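Local coordinates for protein LYND (Lyngbya aestuarii, PDB 4V1T) that probably catalyses the ATP-dependent cyclodehydration of cysteine residues in precursor peptides to thiazolines, as a YcaO-family cyclodehydratase of cyanobactin biosynthesis, at residues B[321-326]-B[719-724]; B[425-430]-B[512-517]; B[661-666]-B[670-675]. All coordinates share one frame; numbering follows the deposited sequence.

Contact 1 of 3, residues B[321-326]-B[719-724]; sequences QHRGFE and DQTRPD
Arg323 grips the backbone of 719-724 end-on, with both terminal nitrogens directed at one carbonyl oxygen: NH1 lies 2.8 Å and NH2 2.9 Å from Thr721 O. That oxygen sits in the guanidinium plane; NH2 meets it on a lone pair, whereas NH1 comes in tilted from the carbonyl plane. A further, weak bond runs from Arg323 NH2 to Asp719 O at 3.0 Å. The carboxylate of Asp719 supplies the opposite charge from another direction. Its OD2 stands 3.1 Å above the centre of the Arg323 guanidinium, the two planes only 20° apart, making a stacked salt bridge in which no N-H points at the oxygen. The other oxygen, OD1, is held within the loop: it accepts from Thr721 N at 3.0 Å in an Asx turn and from Thr721 OG1 through its syn lone pair. Packing adds little beyond the Thr721 CB, which lies beside the guanidinium nitrogens. The arginine reaches out from helix 319-324, its chain extended until it bends at chi3 (83°), to the loop that follows strand 716-719. This loop leads into strand 728-733, where Val729 N binds Thr721 OG1 and Val730 touches Asp719.

Contact 2 of 3, residues B[425-430]-B[512-517]; sequences VERYSG and CYYHYP. With ADP (adenosine-5'-diphosphate), chain L.
Gly430 and Tyr513 bring the two backbones closest, with CA atoms 5.2 Å apart, where the chain of helix 413-429 runs up to the irregular loop 512-517. One backbone hydrogen bond joins them, from Tyr514 N to Gly430 O at 2.8 Å and nearly straight (161°). The same oxygen lies 3.3 Å from Tyr513 CB, in the plane of the Tyr513 ring at its edge. Tyr514 carries most of the side-chain contact. With CG anti to the carbonyl carbon (chi1 -62°), its ring reaches obliquely back toward the helix: CE2 is 3.5 Å from Arg427 O, which lies at the ring edge near its plane, while CD2 packs against Gly430 C. Beyond the ring, Tyr514 OH lies 4.0 Å from Arg427 CD, the guanidinium plane standing almost perpendicular to the phenol.

A water extends this reach to the nucleotide. It lies 2.6 Å from Tyr514 OH and donates to Glu426 OE2, while Glu426 OE1 accepts a 2.6 Å bond from the ribose O3' of ADP. Both carboxylate oxygens are thus engaged, one by the sugar and one by the solvent bridge, which should limit rotation of the group. Ala534 O and Arg636 also bind ADP, and Arg427 lies close to a magnesium ion and a phosphate. The arrangement is that of the nucleotide site of a YcaO domain, with a helical glutamate holding the ribose and a tyrosine in its second shell.

Contact 3 of 3, residues B[661-666]-B[670-675]; sequences TDWLIT and ADHPYL
Trp663 and His672 meet as an oblique aromatic pair, their side chains arriving from opposite directions. The six-membered ring of the indole and the imidazole have centroids 5.0 Å apart and planes inclined at 43°, neither a parallel stack nor an edge-to-face pair. On the indole, CZ3 and CH2 do the touching: Trp663 CZ3 is 3.6 Å from His672 NE2, and Trp663 CH2 lies over the imidazole face, offset toward its rim. A first torsion placing CG anti to the backbone N (chi1 164°) carries the indole to this meeting.

Apolar contact is slight, with Leu675 CD1 4.5 Å from Trp663 CH2, near the indole plane. The loop thus folds back onto helix 661-666, Leu675 also reaching Leu622 of strand 621-626 and Trp558 and Trp559 of helix 538-561.

No hydrogen bond crosses between the segments. His672 ND1 pairs with Tyr674 OH at 2.8 Å, His672 NE2 with Glu667 OE1, and Trp663 NE1 with Leu620 O.

With both imidazole nitrogens engaged, the ring flip of His672 is probably restrained where it faces the indole, and the Glu667 carboxylate could favour a protonated ring. Cohesion across the contact itself rests on aromatic and apolar packing between buried side chains, while their polar edges are satisfied from around it.

Overall arrangement
Contacts 1 and 2 are neighbours, their centres 13 Å apart. Arg722 of the loop 719-724 makes a probable hydrogen bond through NH2 to Ser429 O, and Gln720 packs on Gly430 and Cys512, so helix 413-429 and the loop between strands 716-719 and 728-733 connect the two. Contact 3 stands apart, about 17 Å from contact 2 and 27 Å from contact 1 between nearest atoms. Along the chain, contact 1 encloses both others, and contact 2 closes before contact 3 opens. Contacts 2 and 3 belong wholly to the YcaO cyclodehydratase part of the chain, whereas contact 1 ties helix 319-324 to a loop of that part whose Gln720 side chain comes within about 9 Å of the bound ADP.

Contact 1 of 3, residues B[321-326]-B[719-724]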
# COMPACT_ATOMS: atom_id res chain seq x y z
N GLN B 321 -4.77 -12.64 33.58
CA GLN B 321 -4.77 -13.45 34.79
C GLN B 321 -6.12 -14.16 34.92
O GLN B 321 -6.17 -15.37 35.13
CB GLN B 321 -4.52 -12.59 36.03
CG GLN B 321 -4.67 -13.31 37.38
CD GLN B 321 -3.59 -14.35 37.61
OE1 GLN B 321 -2.49 -14.26 37.07
NE2 GLN B 321 -3.90 -15.34 38.44
N HIS B 322 -7.20 -13.39 34.76
CA HIS B 322 -8.55 -13.93 34.88
C HIS B 322 -8.86 -14.90 33.75
O HIS B 322 -9.41 -15.98 33.97
CB HIS B 322 -9.57 -12.79 34.91
CG HIS B 322 -10.99 -13.25 34.99
ND1 HIS B 322 -11.49 -13.95 36.07
CD2 HIS B 322 -12.02 -13.10 34.13
CE1 HIS B 322 -12.77 -14.22 35.87
NE2 HIS B 322 -13.12 -13.71 34.70
N ARG B 323 -8.50 -14.52 32.53
CA ARG B 323 -8.82 -15.32 31.35
C ARG B 323 -8.09 -16.66 31.32
O ARG B 323 -8.61 -17.65 30.80
CB ARG B 323 -8.47 -14.54 30.09
CG ARG B 323 -8.87 -15.23 28.80
CD ARG B 323 -8.35 -14.47 27.59
NE ARG B 323 -6.96 -14.81 27.30
CZ ARG B 323 -6.18 -14.12 26.48
NH1 ARG B 323 -6.63 -13.04 25.86
NH2 ARG B 323 -4.93 -14.51 26.28
N GLY B 324 -6.88 -16.70 31.87
CA GLY B 324 -6.09 -17.93 31.90
C GLY B 324 -6.76 -19.07 32.64
O GLY B 324 -6.67 -20.23 32.23
N PHE B 325 -7.45 -18.75 33.73
CA PHE B 325 -8.10 -19.76 34.55
C PHE B 325 -9.55 -20.00 34.13
O PHE B 325 -10.26 -20.77 34.78
CB PHE B 325 -8.04 -19.36 36.02
CG PHE B 325 -6.65 -19.39 36.59
CD1 PHE B 325 -5.81 -18.30 36.45
CD2 PHE B 325 -6.19 -20.51 37.25
CE1 PHE B 325 -4.53 -18.33 36.96
CE2 PHE B 325 -4.91 -20.54 37.77
CZ PHE B 325 -4.08 -19.45 37.62
N GLU B 326 -9.98 -19.36 33.04
CA GLU B 326 -11.29 -19.62 32.46
C GLU B 326 -11.16 -20.72 31.41
O GLU B 326 -10.11 -20.84 30.77
CB GLU B 326 -11.85 -18.34 31.83
CG GLU B 326 -12.20 -17.25 32.83
CD GLU B 326 -12.65 -15.97 32.17
OE1 GLU B 326 -12.43 -15.80 30.94
OE2 GLU B 326 -13.24 -15.12 32.88
N ASP B 719 -3.40 -19.72 25.57
CA ASP B 719 -3.80 -18.58 24.77
C ASP B 719 -2.94 -17.37 25.12
O ASP B 719 -3.02 -16.84 26.23
CB ASP B 719 -5.29 -18.28 24.97
CG ASP B 719 -5.78 -17.13 24.09
OD1 ASP B 719 -5.12 -16.83 23.07
OD2 ASP B 719 -6.81 -16.51 24.43
N GLN B 720 -2.11 -16.94 24.18
CA GLN B 720 -1.25 -15.79 24.35
C GLN B 720 -1.84 -14.52 23.73
O GLN B 720 -1.16 -13.50 23.64
CB GLN B 720 0.12 -16.07 23.72
CG GLN B 720 0.86 -17.27 24.31
CD GLN B 720 2.17 -17.53 23.61
OE1 GLN B 720 2.29 -17.34 22.39
NE2 GLN B 720 3.17 -17.98 24.37
N THR B 721 -3.09 -14.60 23.29
CA THR B 721 -3.73 -13.47 22.62
C THR B 721 -3.76 -12.23 23.51
O THR B 721 -4.26 -12.27 24.64
CB THR B 721 -5.17 -13.82 22.21
OG1 THR B 721 -5.16 -14.98 21.37
CG2 THR B 721 -5.83 -12.66 21.48
N ARG B 722 -3.23 -11.13 22.99
CA ARG B 722 -3.24 -9.86 23.71
C ARG B 722 -4.40 -9.02 23.17
O ARG B 722 -4.51 -8.85 21.96
CB ARG B 722 -1.92 -9.13 23.53
CG ARG B 722 -0.69 -10.01 23.74
CD ARG B 722 -0.45 -10.31 25.21
NE ARG B 722 0.59 -11.32 25.41
CZ ARG B 722 1.20 -11.57 26.57
NH1 ARG B 722 0.88 -10.88 27.66
NH2 ARG B 722 2.13 -12.51 26.64
N PRO B 723 -5.28 -8.51 24.06
CA PRO B 723 -6.48 -7.80 23.58
C PRO B 723 -6.17 -6.56 22.74
O PRO B 723 -6.96 -6.20 21.87
CB PRO B 723 -7.19 -7.38 24.87
CG PRO B 723 -6.67 -8.29 25.91
CD PRO B 723 -5.25 -8.59 25.53
N ASP B 724 -5.05 -5.90 23.02
CA ASP B 724 -4.63 -4.72 22.26
C ASP B 724 -4.06 -5.10 20.89
O ASP B 724 -3.84 -4.24 20.04
CB ASP B 724 -3.59 -3.92 23.06
CG ASP B 724 -2.35 -4.73 23.41
OD1 ASP B 724 -2.49 -5.96 23.62
OD2 ASP B 724 -1.26 -4.15 23.49

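Contact 2 of 3, residues B[425-430]-B[512-517]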
# COMPACT_ATOMS: atom_id res chain seq x y z
N VAL B 425 3.60 -10.70 14.77
CA VAL B 425 2.66 -10.55 15.88
C VAL B 425 2.66 -11.80 16.76
O VAL B 425 2.47 -11.71 17.97
CB VAL B 425 1.24 -10.28 15.36
CG1 VAL B 425 0.25 -10.21 16.52
CG2 VAL B 425 1.20 -8.98 14.57
N GLU B 426 2.88 -12.95 16.15
CA GLU B 426 2.99 -14.20 16.87
C GLU B 426 4.16 -14.13 17.85
O GLU B 426 4.02 -14.48 19.02
CB GLU B 426 3.18 -15.37 15.89
CG GLU B 426 3.46 -16.73 16.55
CD GLU B 426 4.39 -17.60 15.73
OE1 GLU B 426 4.18 -17.73 14.51
OE2 GLU B 426 5.36 -18.16 16.30
N ARG B 427 5.31 -13.69 17.37
CA ARG B 427 6.50 -13.63 18.20
C ARG B 427 6.34 -12.61 19.32
O ARG B 427 6.77 -12.86 20.44
CB ARG B 427 7.73 -13.29 17.36
CG ARG B 427 8.04 -14.32 16.28
CD ARG B 427 8.65 -15.61 16.83
NE ARG B 427 8.66 -16.66 15.81
CZ ARG B 427 9.51 -16.71 14.78
NH1 ARG B 427 10.42 -15.76 14.61
NH2 ARG B 427 9.44 -17.71 13.91
N TYR B 428 5.71 -11.48 19.04
CA TYR B 428 5.49 -10.47 20.06
C TYR B 428 4.57 -10.97 21.17
O TYR B 428 4.85 -10.79 22.35
CB TYR B 428 4.92 -9.18 19.45
CG TYR B 428 4.34 -8.23 20.49
CD1 TYR B 428 5.14 -7.31 21.14
CD2 TYR B 428 2.99 -8.28 20.82
CE1 TYR B 428 4.62 -6.46 22.09
CE2 TYR B 428 2.45 -7.43 21.77
CZ TYR B 428 3.27 -6.51 22.40
OH TYR B 428 2.74 -5.66 23.34
N SER B 429 3.47 -11.61 20.78
CA SER B 429 2.43 -12.02 21.71
C SER B 429 2.89 -13.07 22.69
O SER B 429 2.27 -13.27 23.72
CB SER B 429 1.22 -12.54 20.92
OG SER B 429 0.62 -11.51 20.15
N GLY B 430 3.99 -13.74 22.37
CA GLY B 430 4.53 -14.78 23.22
C GLY B 430 5.46 -14.27 24.30
O GLY B 430 5.87 -15.03 25.18
N CYS B 512 6.06 -21.33 28.93
CA CYS B 512 4.87 -20.85 28.23
C CYS B 512 5.07 -19.51 27.52
O CYS B 512 4.31 -19.18 26.62
CB CYS B 512 3.71 -20.72 29.22
SG CYS B 512 3.23 -22.29 29.99
N TYR B 513 6.07 -18.75 27.92
CA TYR B 513 6.32 -17.43 27.35
C TYR B 513 7.80 -17.18 27.14
O TYR B 513 8.64 -17.76 27.82
CB TYR B 513 5.74 -16.35 28.25
CG TYR B 513 4.27 -16.56 28.55
CD1 TYR B 513 3.29 -16.14 27.65
CD2 TYR B 513 3.87 -17.17 29.74
CE1 TYR B 513 1.95 -16.33 27.92
CE2 TYR B 513 2.53 -17.36 30.01
CZ TYR B 513 1.58 -16.95 29.10
OH TYR B 513 0.25 -17.13 29.36
N TYR B 514 8.11 -16.30 26.19
CA TYR B 514 9.49 -15.90 25.93
C TYR B 514 10.03 -15.03 27.05
O TYR B 514 9.31 -14.21 27.62
CB TYR B 514 9.61 -15.12 24.60
CG TYR B 514 9.23 -15.89 23.37
CD1 TYR B 514 9.73 -17.16 23.13
CD2 TYR B 514 8.35 -15.35 22.43
CE1 TYR B 514 9.38 -17.86 22.00
CE2 TYR B 514 7.99 -16.05 21.30
CZ TYR B 514 8.51 -17.30 21.08
OH TYR B 514 8.17 -17.99 19.95
N HIS B 515 11.33 -15.18 27.32
CA HIS B 515 12.06 -14.29 28.21
C HIS B 515 11.41 -14.16 29.58
O HIS B 515 11.31 -13.06 30.11
CB HIS B 515 12.22 -12.91 27.57
CG HIS B 515 12.92 -12.94 26.24
ND1 HIS B 515 12.24 -12.86 25.04
CD2 HIS B 515 14.23 -13.07 25.92
CE1 HIS B 515 13.10 -12.93 24.05
NE2 HIS B 515 14.32 -13.06 24.55
N TYR B 516 10.97 -15.28 30.15
CA TYR B 516 10.53 -15.30 31.54
C TYR B 516 11.77 -15.30 32.40
O TYR B 516 12.61 -16.17 32.25
CB TYR B 516 9.69 -16.53 31.83
CG TYR B 516 9.29 -16.65 33.28
CD1 TYR B 516 8.17 -15.98 33.77
CD2 TYR B 516 10.03 -17.41 34.16
CE1 TYR B 516 7.81 -16.08 35.10
CE2 TYR B 516 9.67 -17.51 35.49
CZ TYR B 516 8.56 -16.84 35.95
OH TYR B 516 8.19 -16.92 37.26
N PRO B 517 11.90 -14.34 33.33
CA PRO B 517 13.13 -14.31 34.12
C PRO B 517 13.17 -15.37 35.23
O PRO B 517 12.23 -15.47 36.02
CB PRO B 517 13.12 -12.90 34.73
CG PRO B 517 11.75 -12.32 34.45
CD PRO B 517 10.90 -13.40 33.86
PB ADP L . 6.10 -20.95 9.93
O1B ADP L . 5.75 -21.44 11.31
O2B ADP L . 6.76 -21.98 9.06
O3B ADP L . 6.80 -19.62 9.95
PA ADP L . 4.19 -19.57 8.22
O1A ADP L . 3.23 -20.16 7.23
O2A ADP L . 5.40 -18.81 7.71
O3A ADP L . 4.64 -20.73 9.26
O5' ADP L . 3.36 -18.60 9.18
C5' ADP L . 4.01 -17.72 10.07
C4' ADP L . 3.01 -17.31 11.14
O4' ADP L . 1.99 -16.49 10.58
C3' ADP L . 2.29 -18.52 11.73
O3' ADP L . 2.08 -18.28 13.11
C2' ADP L . 0.96 -18.59 11.03
O2' ADP L . -0.08 -19.07 11.88
C1' ADP L . 0.71 -17.13 10.66
N9 ADP L . -0.02 -17.02 9.38
C8 ADP L . 0.41 -17.40 8.16
N7 ADP L . -0.52 -17.13 7.22
C5 ADP L . -1.57 -16.58 7.84
C6 ADP L . -2.89 -16.06 7.43
N6 ADP L . -3.25 -16.11 6.12
N1 ADP L . -3.71 -15.56 8.38
C2 ADP L . -3.34 -15.51 9.68
N3 ADP L . -2.15 -15.97 10.12
C4 ADP L . -1.24 -16.50 9.27
O HOH W 1 6.26 -17.03 18.43

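Contact 3 of 3, residues B[661-666]-B[670-675]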
# COMPACT_ATOMS: atom_id res chain seq x y z
N THR B 661 25.82 -20.15 8.76
CA THR B 661 26.80 -19.81 7.73
C THR B 661 27.81 -20.95 7.53
O THR B 661 28.07 -21.37 6.43
CB THR B 661 27.52 -18.51 8.09
OG1 THR B 661 26.58 -17.44 8.21
CG2 THR B 661 28.50 -18.16 7.06
N ASP B 662 28.33 -21.49 8.62
CA ASP B 662 29.26 -22.61 8.57
C ASP B 662 28.68 -23.78 7.78
O ASP B 662 29.34 -24.35 6.92
CB ASP B 662 29.60 -23.08 9.99
CG ASP B 662 30.82 -23.98 10.03
OD1 ASP B 662 30.80 -25.06 9.39
OD2 ASP B 662 31.81 -23.61 10.70
N TRP B 663 27.44 -24.12 8.09
CA TRP B 663 26.73 -25.19 7.40
C TRP B 663 26.65 -24.94 5.89
O TRP B 663 26.89 -25.85 5.09
CB TRP B 663 25.33 -25.32 7.98
CG TRP B 663 24.41 -26.10 7.11
CD1 TRP B 663 23.60 -25.61 6.12
CD2 TRP B 663 24.19 -27.51 7.15
NE1 TRP B 663 22.90 -26.63 5.55
CE2 TRP B 663 23.25 -27.81 6.15
CE3 TRP B 663 24.71 -28.55 7.92
CZ2 TRP B 663 22.81 -29.11 5.91
CZ3 TRP B 663 24.28 -29.84 7.68
CH2 TRP B 663 23.34 -30.10 6.68
N LEU B 664 26.33 -23.71 5.52
CA LEU B 664 26.11 -23.36 4.12
C LEU B 664 27.38 -23.45 3.28
O LEU B 664 27.34 -23.94 2.15
CB LEU B 664 25.51 -21.95 4.03
CG LEU B 664 24.05 -21.83 4.46
CD1 LEU B 664 23.68 -20.38 4.75
CD2 LEU B 664 23.13 -22.39 3.38
N ILE B 665 28.49 -22.97 3.82
CA ILE B 665 29.74 -22.94 3.06
C ILE B 665 30.47 -24.28 3.11
O ILE B 665 31.08 -24.69 2.12
CB ILE B 665 30.69 -21.79 3.54
CG1 ILE B 665 32.11 -22.00 2.99
CG2 ILE B 665 30.76 -21.71 5.05
CD1 ILE B 665 33.03 -20.80 3.17
N THR B 666 30.41 -24.97 4.25
CA THR B 666 31.22 -26.17 4.47
C THR B 666 30.56 -27.47 4.01
O THR B 666 31.16 -28.26 3.29
CB THR B 666 31.62 -26.34 5.95
OG1 THR B 666 30.46 -26.53 6.76
CG2 THR B 666 32.42 -25.14 6.45
N ALA B 670 27.56 -35.20 0.14
CA ALA B 670 28.31 -36.41 0.45
C ALA B 670 28.54 -36.59 1.95
O ALA B 670 28.87 -37.68 2.40
CB ALA B 670 29.65 -36.39 -0.27
N ASP B 671 28.38 -35.51 2.71
CA ASP B 671 28.54 -35.57 4.16
C ASP B 671 27.26 -35.99 4.87
O ASP B 671 27.29 -36.35 6.05
CB ASP B 671 28.97 -34.20 4.71
CG ASP B 671 30.41 -33.86 4.37
OD1 ASP B 671 31.33 -34.54 4.86
OD2 ASP B 671 30.62 -32.87 3.64
N HIS B 672 26.12 -35.91 4.17
CA HIS B 672 24.81 -36.21 4.75
C HIS B 672 23.92 -36.93 3.73
O HIS B 672 23.02 -36.32 3.16
CB HIS B 672 24.14 -34.92 5.22
CG HIS B 672 25.03 -34.04 6.04
ND1 HIS B 672 25.17 -34.18 7.40
CD2 HIS B 672 25.84 -33.02 5.68
CE1 HIS B 672 26.02 -33.28 7.85
NE2 HIS B 672 26.45 -32.56 6.83
N PRO B 673 24.18 -38.23 3.50
CA PRO B 673 23.42 -38.99 2.49
C PRO B 673 21.94 -39.15 2.82
O PRO B 673 21.15 -39.47 1.93
CB PRO B 673 24.13 -40.35 2.49
CG PRO B 673 24.77 -40.45 3.81
CD PRO B 673 25.16 -39.06 4.21
N TYR B 674 21.58 -38.93 4.08
CA TYR B 674 20.19 -38.97 4.50
C TYR B 674 19.39 -37.75 4.02
O TYR B 674 18.20 -37.62 4.33
CB TYR B 674 20.10 -39.08 6.03
CG TYR B 674 20.88 -38.01 6.78
CD1 TYR B 674 22.21 -38.20 7.11
CD2 TYR B 674 20.27 -36.83 7.17
CE1 TYR B 674 22.92 -37.23 7.79
CE2 TYR B 674 20.97 -35.86 7.86
CZ TYR B 674 22.29 -36.06 8.16
OH TYR B 674 22.98 -35.09 8.84
N LEU B 675 20.04 -36.86 3.26
CA LEU B 675 19.37 -35.71 2.67
C LEU B 675 18.76 -36.04 1.31
O LEU B 675 17.76 -35.44 0.92
CB LEU B 675 20.35 -34.54 2.51
CG LEU B 675 20.78 -33.81 3.78
CD1 LEU B 675 21.70 -32.66 3.39
CD2 LEU B 675 19.61 -33.28 4.58